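Local coordinates for protein D-3-phosphoglycerate dehydrogenase (Sulfolobus tokodaii, PDB 2EKL) that probably catalyses the NAD-dependent oxidation of 3-phospho-D-glycerate, the entry step of serine biosynthesis, holding its cofactor in a Rossmann-type domain, at residues 155-160 with 201-206; 110-115 with 229-234. All coordinates share one frame; numbering follows the deposited sequence.

Interaction 1. Residues 155-160 with 201-206; sequences TKVGII and SLHVTV. With NAD (nicotinamide-adenine-dinucleotide), chain B.
V157 of helix 152-163 looks toward S201 of strand 199-202 and H203 just past its end, with the CA atoms of V157 and S201 8.5 Å apart. The helix packs on the parallel sheet of a Rossmann-type NAD-binding domain, and the chain leaving the strand runs on into the cofactor pocket. With CG2 set beside the backbone N of V157, that methyl lies 3.7 Å from NE2 of H203, meeting the imidazole obliquely, while V157 CG1 lies loosely against the hydroxyl of S201. The ring does not rest on packing alone: S201 OG and H203 NE2 form a 2.6 Å hydrogen bond, which should limit its rotation. T109 of helix 102-118 also lies against both residues. Beyond H203, V204 CG1 sits 3.6 Å from C4A of the adenine, above the base. T205 lies alongside the adenosine half of NAD, its CG2 3.5 Å from C5B and its OG1 3.6 Å from C8A. A glycine in place of T205 takes away both CG2 and OG1, which would probably open a gap beside C5B and C8A of the cofactor. The nicotinamide ribose is gripped by backbone: O3D donates to V204 O at 2.5 Å.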
loop_
_atom_site.group_PDB
_atom_site.type_symbol
_atom_site.label_atom_id
_atom_site.label_comp_id
_atom_site.label_asym_id
_atom_site.label_seq_id
_atom_site.Cartn_x
_atom_site.Cartn_y
_atom_site.Cartn_z
ATOM N N THR A 155 -8.713 4.192 -14.127
ATOM C CA THR A 155 -9.993 4.590 -13.558
ATOM C C THR A 155 -10.156 4.110 -12.122
ATOM O O THR A 155 -10.568 4.873 -11.252
ATOM C CB THR A 155 -11.172 4.058 -14.402
ATOM O OG1 THR A 155 -11.110 4.631 -15.715
ATOM C CG2 THR A 155 -12.504 4.434 -13.752
ATOM N N LYS A 156 -9.825 2.847 -11.868
ATOM C CA LYS A 156 -9.964 2.308 -10.521
ATOM C C LYS A 156 -8.987 2.913 -9.518
ATOM O O LYS A 156 -9.326 3.091 -8.347
ATOM C CB LYS A 156 -9.847 0.782 -10.551
ATOM C CG LYS A 156 -11.066 0.120 -11.193
ATOM C CD LYS A 156 -11.001 -1.395 -11.140
ATOM C CE LYS A 156 -12.303 -2.006 -11.640
ATOM N NZ LYS A 156 -12.307 -3.494 -11.575
ATOM N N VAL A 157 -7.779 3.231 -9.966
ATOM C CA VAL A 157 -6.799 3.847 -9.079
ATOM C C VAL A 157 -7.379 5.206 -8.665
ATOM O O VAL A 157 -7.242 5.637 -7.521
ATOM C CB VAL A 157 -5.432 4.036 -9.799
ATOM C CG1 VAL A 157 -4.522 4.943 -8.981
ATOM C CG2 VAL A 157 -4.759 2.672 -9.998
ATOM N N GLY A 158 -8.048 5.864 -9.605
ATOM C CA GLY A 158 -8.657 7.153 -9.316
ATOM C C GLY A 158 -9.774 7.038 -8.292
ATOM O O GLY A 158 -9.891 7.865 -7.390
ATOM N N ILE A 159 -10.603 6.008 -8.427
ATOM C CA ILE A 159 -11.708 5.802 -7.496
ATOM C C ILE A 159 -11.167 5.587 -6.084
ATOM O O ILE A 159 -11.692 6.136 -5.112
ATOM C CB ILE A 159 -12.559 4.585 -7.929
ATOM C CG1 ILE A 159 -13.275 4.916 -9.244
ATOM C CG2 ILE A 159 -13.558 4.212 -6.835
ATOM C CD1 ILE A 159 -13.961 3.737 -9.889
ATOM N N ILE A 160 -10.100 4.804 -5.976
ATOM C CA ILE A 160 -9.502 4.526 -4.678
ATOM C C ILE A 160 -8.826 5.769 -4.104
ATOM O O ILE A 160 -9.011 6.092 -2.931
ATOM C CB ILE A 160 -8.485 3.358 -4.781
ATOM C CG1 ILE A 160 -9.232 2.066 -5.139
ATOM C CG2 ILE A 160 -7.746 3.179 -3.462
ATOM C CD1 ILE A 160 -8.331 0.925 -5.608
ATOM N N SER A 201 0.473 8.963 -11.385
ATOM C CA SER A 201 0.430 7.517 -11.571
ATOM C C SER A 201 0.228 7.205 -13.052
ATOM O O SER A 201 -0.738 7.659 -13.664
ATOM C CB SER A 201 -0.696 6.915 -10.725
ATOM O OG SER A 201 -0.564 5.510 -10.627
ATOM N N LEU A 202 1.145 6.425 -13.617
ATOM C CA LEU A 202 1.107 6.084 -15.039
ATOM C C LEU A 202 0.415 4.757 -15.326
ATOM O O LEU A 202 0.776 3.723 -14.766
ATOM C CB LEU A 202 2.533 6.054 -15.590
ATOM C CG LEU A 202 3.384 7.279 -15.243
ATOM C CD1 LEU A 202 4.790 7.082 -15.780
ATOM C CD2 LEU A 202 2.753 8.547 -15.827
ATOM N N HIS A 203 -0.574 4.796 -16.217
ATOM C CA HIS A 203 -1.349 3.611 -16.578
ATOM C C HIS A 203 -1.672 3.629 -18.065
ATOM O O HIS A 203 -2.795 3.341 -18.475
ATOM C CB HIS A 203 -2.643 3.595 -15.768
ATOM C CG HIS A 203 -2.418 3.645 -14.292
ATOM N ND1 HIS A 203 -1.950 2.562 -13.581
ATOM C CD2 HIS A 203 -2.524 4.663 -13.406
ATOM C CE1 HIS A 203 -1.778 2.912 -12.318
ATOM N NE2 HIS A 203 -2.118 4.181 -12.186
ATOM N N VAL A 204 -0.672 3.963 -18.868
ATOM C CA VAL A 204 -0.846 4.055 -20.313
ATOM C C VAL A 204 -0.435 2.814 -21.090
ATOM O O VAL A 204 0.331 1.981 -20.607
ATOM C CB VAL A 204 -0.026 5.231 -20.887
ATOM C CG1 VAL A 204 -0.474 6.539 -20.259
ATOM C CG2 VAL A 204 1.464 4.996 -20.637
ATOM N N THR A 205 -0.968 2.709 -22.303
ATOM C CA THR A 205 -0.632 1.628 -23.216
ATOM C C THR A 205 0.164 2.312 -24.318
ATOM O O THR A 205 -0.370 3.140 -25.059
ATOM C CB THR A 205 -1.879 0.989 -23.846
ATOM O OG1 THR A 205 -2.716 2.017 -24.391
ATOM C CG2 THR A 205 -2.646 0.181 -22.812
ATOM N N VAL A 206 1.446 1.984 -24.408
ATOM C CA VAL A 206 2.314 2.575 -25.415
ATOM C C VAL A 206 3.169 1.494 -26.058
ATOM O O VAL A 206 3.347 0.415 -25.491
ATOM C CB VAL A 206 3.243 3.640 -24.792
ATOM C CG1 VAL A 206 2.421 4.819 -24.289
ATOM C CG2 VAL A 206 4.038 3.031 -23.648
HETATM P PA NAD B . -6.309 0.330 -21.044
HETATM O O1A NAD B . -7.612 0.035 -20.421
HETATM O O2A NAD B . -6.191 0.052 -22.534
HETATM O O5B NAD B . -5.976 1.862 -20.715
HETATM C C5B NAD B . -4.790 2.446 -21.232
HETATM C C4B NAD B . -5.165 4.043 -21.366
HETATM O O4B NAD B . -3.976 4.840 -21.500
HETATM C C3B NAD B . -6.184 4.268 -22.532
HETATM O O3B NAD B . -7.338 4.982 -22.094
HETATM C C2B NAD B . -5.311 4.955 -23.590
HETATM O O2B NAD B . -5.952 5.767 -24.545
HETATM C C1B NAD B . -4.355 5.628 -22.677
HETATM N N9A NAD B . -3.135 6.161 -23.364
HETATM C C8A NAD B . -2.333 5.605 -24.350
HETATM N N7A NAD B . -1.337 6.467 -24.664
HETATM C C5A NAD B . -1.481 7.570 -23.894
HETATM C C6A NAD B . -0.766 8.824 -23.744
HETATM N N6A NAD B . 0.306 9.089 -24.472
HETATM N N1A NAD B . -1.220 9.799 -22.793
HETATM C C2A NAD B . -2.375 9.571 -21.976
HETATM N N3A NAD B . -3.076 8.351 -22.120
HETATM C C4A NAD B . -2.630 7.382 -23.059
HETATM O O3 NAD B . -5.162 -0.551 -20.335
HETATM P PN NAD B . -5.048 -1.077 -18.814
HETATM O O1N NAD B . -5.657 -0.100 -17.899
HETATM O O2N NAD B . -5.678 -2.429 -18.840
HETATM O O5D NAD B . -3.478 -1.201 -18.744
HETATM C C5D NAD B . -2.698 -0.048 -18.513
HETATM C C4D NAD B . -1.218 -0.370 -18.515
HETATM O O4D NAD B . -0.863 -1.239 -17.455
HETATM C C3D NAD B . -0.661 -1.059 -19.793
HETATM O O3D NAD B . 0.605 -0.498 -20.172
HETATM C C2D NAD B . -0.612 -2.496 -19.417
HETATM O O2D NAD B . 0.153 -3.271 -20.319
HETATM C C1D NAD B . -0.129 -2.320 -18.004
HETATM N N1N NAD B . -0.283 -3.467 -17.065
HETATM C C2N NAD B . 0.830 -3.807 -16.235
HETATM C C3N NAD B . 0.705 -4.901 -15.328
HETATM C C7N NAD B . 1.852 -5.256 -14.460
HETATM O O7N NAD B . 2.034 -6.559 -14.190
HETATM N N7N NAD B . 2.700 -4.378 -13.943
HETATM C C4N NAD B . -0.586 -5.640 -15.292
HETATM C C5N NAD B . -1.708 -5.284 -16.142
HETATM C C6N NAD B . -1.544 -4.180 -17.038
#

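Interaction 2. Residues 110-115 with 229-234; sequences IGLMIA and VNTSRA. With NAD (nicotinamide-adenine-dinucleotide), chain B.
L112 and M113 of helix 102-118 press on V229 and T231, where strand 226-230 ends and its loop begins; the nearest CA atoms, those of M113 and V229, are 6.1 Å apart. The contact across the segments is apolar. V229 turns its two methyls toward the helix: CG2 meets the main chain at M113 CA, 3.7 Å away, as well as M113 CB, while the thioether end of M113 leads off elsewhere. L112 is the longer reach. Its CB lies 4.0 Å from CG1 of V229. A chi1 of -76° sets CG beside the backbone N, and the extended second torsion carries CD1 to the methyl CG2 of T231, at 3.6 Å, the two side chains pointing opposite ways as they pass. The methyl of T231 faces L112, while its hydroxyl is hydrogen-bonded to T109 OG1 of the same helix. The loop is shaped by N230. OD1 of N230 accepts from S232 N at 2.9 Å, an Asx turn, and from S232 OG at 2.8 Å, the two donors arriving from opposite faces of the amide. ND2 of N230 gives a nearly straight bond (172°) to R233 O at 3.0 Å, well above that carbonyl's plane, and also bonds to Y254 OH. One buried amide thus ties residues 230-233 together, with T231 O turned to the cofactor, where it accepts a hydrogen bond from N7N of the nicotinamide carboxamide at 3.2 Å. S232 CB and R233 CG pack near O3D of the adjoining ribose. A strand of a parallel sheet, covered by a helix and ending in a loop that offers a carbonyl to the carboxamide, forms the nicotinamide side of the NAD site in this Rossmann-type domain, consistent with the D-isomer specific 2-hydroxyacid dehydrogenase family.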
loop_
_atom_site.group_PDB
_atom_site.type_symbol
_atom_site.label_atom_id
_atom_site.label_comp_id
_atom_site.label_asym_id
_atom_site.label_seq_id
_atom_site.Cartn_x
_atom_site.Cartn_y
_atom_site.Cartn_z
ATOM N N ILE A 110 -1.613 1.210 -5.754
ATOM C CA ILE A 110 -1.892 1.896 -4.493
ATOM C C ILE A 110 -0.833 1.516 -3.460
ATOM O O ILE A 110 -0.370 2.359 -2.682
ATOM C CB ILE A 110 -3.296 1.513 -3.945
ATOM C CG1 ILE A 110 -4.382 1.999 -4.914
ATOM C CG2 ILE A 110 -3.503 2.108 -2.549
ATOM C CD1 ILE A 110 -4.391 3.505 -5.149
ATOM N N GLY A 111 -0.450 0.244 -3.455
ATOM C CA GLY A 111 0.558 -0.209 -2.512
ATOM C C GLY A 111 1.890 0.488 -2.752
ATOM O O GLY A 111 2.557 0.904 -1.804
ATOM N N LEU A 112 2.287 0.600 -4.017
ATOM C CA LEU A 112 3.546 1.261 -4.370
ATOM C C LEU A 112 3.508 2.743 -4.003
ATOM O O LEU A 112 4.484 3.291 -3.476
ATOM C CB LEU A 112 3.830 1.100 -5.871
ATOM C CG LEU A 112 4.343 -0.274 -6.316
ATOM C CD1 LEU A 112 4.387 -0.361 -7.840
ATOM C CD2 LEU A 112 5.735 -0.498 -5.731
ATOM N N MET A 113 2.380 3.393 -4.262
ATOM C CA MET A 113 2.239 4.812 -3.942
ATOM C C MET A 113 2.463 5.057 -2.447
ATOM O O MET A 113 3.204 5.962 -2.058
ATOM C CB MET A 113 0.848 5.310 -4.345
ATOM C CG MET A 113 0.574 6.756 -3.942
ATOM S SD MET A 113 -1.063 7.334 -4.465
ATOM C CE MET A 113 -2.127 6.405 -3.364
ATOM N N ILE A 114 1.827 4.245 -1.613
ATOM C CA ILE A 114 1.962 4.401 -0.170
ATOM C C ILE A 114 3.360 4.006 0.297
ATOM O O ILE A 114 3.944 4.679 1.143
ATOM C CB ILE A 114 0.904 3.561 0.577
ATOM C CG1 ILE A 114 -0.497 4.058 0.199
ATOM C CG2 ILE A 114 1.101 3.684 2.083
ATOM C CD1 ILE A 114 -1.627 3.143 0.660
ATOM N N ALA A 115 3.900 2.925 -0.256
ATOM C CA ALA A 115 5.240 2.482 0.134
ATOM C C ALA A 115 6.263 3.567 -0.180
ATOM O O ALA A 115 7.181 3.810 0.605
ATOM C CB ALA A 115 5.602 1.189 -0.587
ATOM N N VAL A 229 4.451 7.105 -9.710
ATOM C CA VAL A 229 4.214 5.664 -9.627
ATOM C C VAL A 229 4.003 5.129 -11.033
ATOM O O VAL A 229 3.314 5.752 -11.843
ATOM C CB VAL A 229 2.958 5.343 -8.774
ATOM C CG1 VAL A 229 2.777 3.828 -8.651
ATOM C CG2 VAL A 229 3.096 5.964 -7.392
ATOM N N ASN A 230 4.587 3.975 -11.328
ATOM C CA ASN A 230 4.443 3.397 -12.656
ATOM C C ASN A 230 4.256 1.883 -12.630
ATOM O O ASN A 230 5.164 1.147 -12.258
ATOM C CB ASN A 230 5.675 3.744 -13.506
ATOM C CG ASN A 230 5.530 3.314 -14.965
ATOM O OD1 ASN A 230 4.498 2.780 -15.373
ATOM N ND2 ASN A 230 6.571 3.549 -15.756
ATOM N N THR A 231 3.066 1.428 -13.011
ATOM C CA THR A 231 2.796 -0.003 -13.080
ATOM C C THR A 231 2.356 -0.352 -14.495
ATOM O O THR A 231 1.828 -1.434 -14.735
ATOM C CB THR A 231 1.691 -0.451 -12.098
ATOM O OG1 THR A 231 0.493 0.295 -12.343
ATOM C CG2 THR A 231 2.139 -0.246 -10.660
ATOM N N SER A 232 2.583 0.567 -15.430
ATOM C CA SER A 232 2.197 0.343 -16.820
ATOM C C SER A 232 3.371 -0.153 -17.662
ATOM O O SER A 232 3.569 -1.363 -17.799
ATOM C CB SER A 232 1.595 1.624 -17.418
ATOM O OG SER A 232 2.502 2.712 -17.388
ATOM N N ARG A 233 4.141 0.770 -18.234
ATOM C CA ARG A 233 5.302 0.409 -19.045
ATOM C C ARG A 233 6.488 1.320 -18.743
ATOM O O ARG A 233 6.335 2.534 -18.614
ATOM C CB ARG A 233 4.981 0.497 -20.539
ATOM C CG ARG A 233 4.173 -0.667 -21.081
ATOM C CD ARG A 233 4.449 -0.848 -22.563
ATOM N NE ARG A 233 3.747 -1.997 -23.125
ATOM C CZ ARG A 233 3.914 -2.434 -24.369
ATOM N NH1 ARG A 233 4.765 -1.817 -25.180
ATOM N NH2 ARG A 233 3.229 -3.484 -24.805
ATOM N N ALA A 234 7.671 0.729 -18.644
ATOM C CA ALA A 234 8.874 1.496 -18.355
ATOM C C ALA A 234 9.160 2.535 -19.438
ATOM O O ALA A 234 9.535 3.665 -19.132
ATOM C CB ALA A 234 10.071 0.555 -18.200
HETATM P PA NAD B . -6.309 0.330 -21.044
HETATM O O1A NAD B . -7.612 0.035 -20.421
HETATM O O2A NAD B . -6.191 0.052 -22.534
HETATM O O5B NAD B . -5.976 1.862 -20.715
HETATM C C5B NAD B . -4.790 2.446 -21.232
HETATM C C4B NAD B . -5.165 4.043 -21.366
HETATM O O4B NAD B . -3.976 4.840 -21.500
HETATM C C3B NAD B . -6.184 4.268 -22.532
HETATM O O3B NAD B . -7.338 4.982 -22.094
HETATM C C2B NAD B . -5.311 4.955 -23.590
HETATM O O2B NAD B . -5.952 5.767 -24.545
HETATM C C1B NAD B . -4.355 5.628 -22.677
HETATM N N9A NAD B . -3.135 6.161 -23.364
HETATM C C8A NAD B . -2.333 5.605 -24.350
HETATM N N7A NAD B . -1.337 6.467 -24.664
HETATM C C5A NAD B . -1.481 7.570 -23.894
HETATM C C6A NAD B . -0.766 8.824 -23.744
HETATM N N6A NAD B . 0.306 9.089 -24.472
HETATM N N1A NAD B . -1.220 9.799 -22.793
HETATM C C2A NAD B . -2.375 9.571 -21.976
HETATM N N3A NAD B . -3.076 8.351 -22.120
HETATM C C4A NAD B . -2.630 7.382 -23.059
HETATM O O3 NAD B . -5.162 -0.551 -20.335
HETATM P PN NAD B . -5.048 -1.077 -18.814
HETATM O O1N NAD B . -5.657 -0.100 -17.899
HETATM O O2N NAD B . -5.678 -2.429 -18.840
HETATM O O5D NAD B . -3.478 -1.201 -18.744
HETATM C C5D NAD B . -2.698 -0.048 -18.513
HETATM C C4D NAD B . -1.218 -0.370 -18.515
HETATM O O4D NAD B . -0.863 -1.239 -17.455
HETATM C C3D NAD B . -0.661 -1.059 -19.793
HETATM O O3D NAD B . 0.605 -0.498 -20.172
HETATM C C2D NAD B . -0.612 -2.496 -19.417
HETATM O O2D NAD B . 0.153 -3.271 -20.319
HETATM C C1D NAD B . -0.129 -2.320 -18.004
HETATM N N1N NAD B . -0.283 -3.467 -17.065
HETATM C C2N NAD B . 0.830 -3.807 -16.235
HETATM C C3N NAD B . 0.705 -4.901 -15.328
HETATM C C7N NAD B . 1.852 -5.256 -14.460
HETATM O O7N NAD B . 2.034 -6.559 -14.190
HETATM N N7N NAD B . 2.700 -4.378 -13.943
HETATM C C4N NAD B . -0.586 -5.640 -15.292
HETATM C C5N NAD B . -1.708 -5.284 -16.142
HETATM C C6N NAD B . -1.544 -4.180 -17.038
#

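Overall arrangement
Both contacts are buried, and both pack a helix on one parallel sheet, in which strands 199-202 and 226-230 are neighbours; a probable hydrogen bond from L202 N to V229 O joins them. In sequence, both segments of interaction 1 fall between those of interaction 2. The helices meet too, I110 touching V157, and the side chain of H203 lies on T231. Interaction 2 is the larger, 163 Å² against 91 Å², and wholly aliphatic where helix meets strand, whereas interaction 1 sets a valine against a hydrogen-bonded imidazole. Past the strand ends both turn to NAD: 201-206 flanks adenine and ribose, while 229-234 receives the carboxamide through an amide-braced loop.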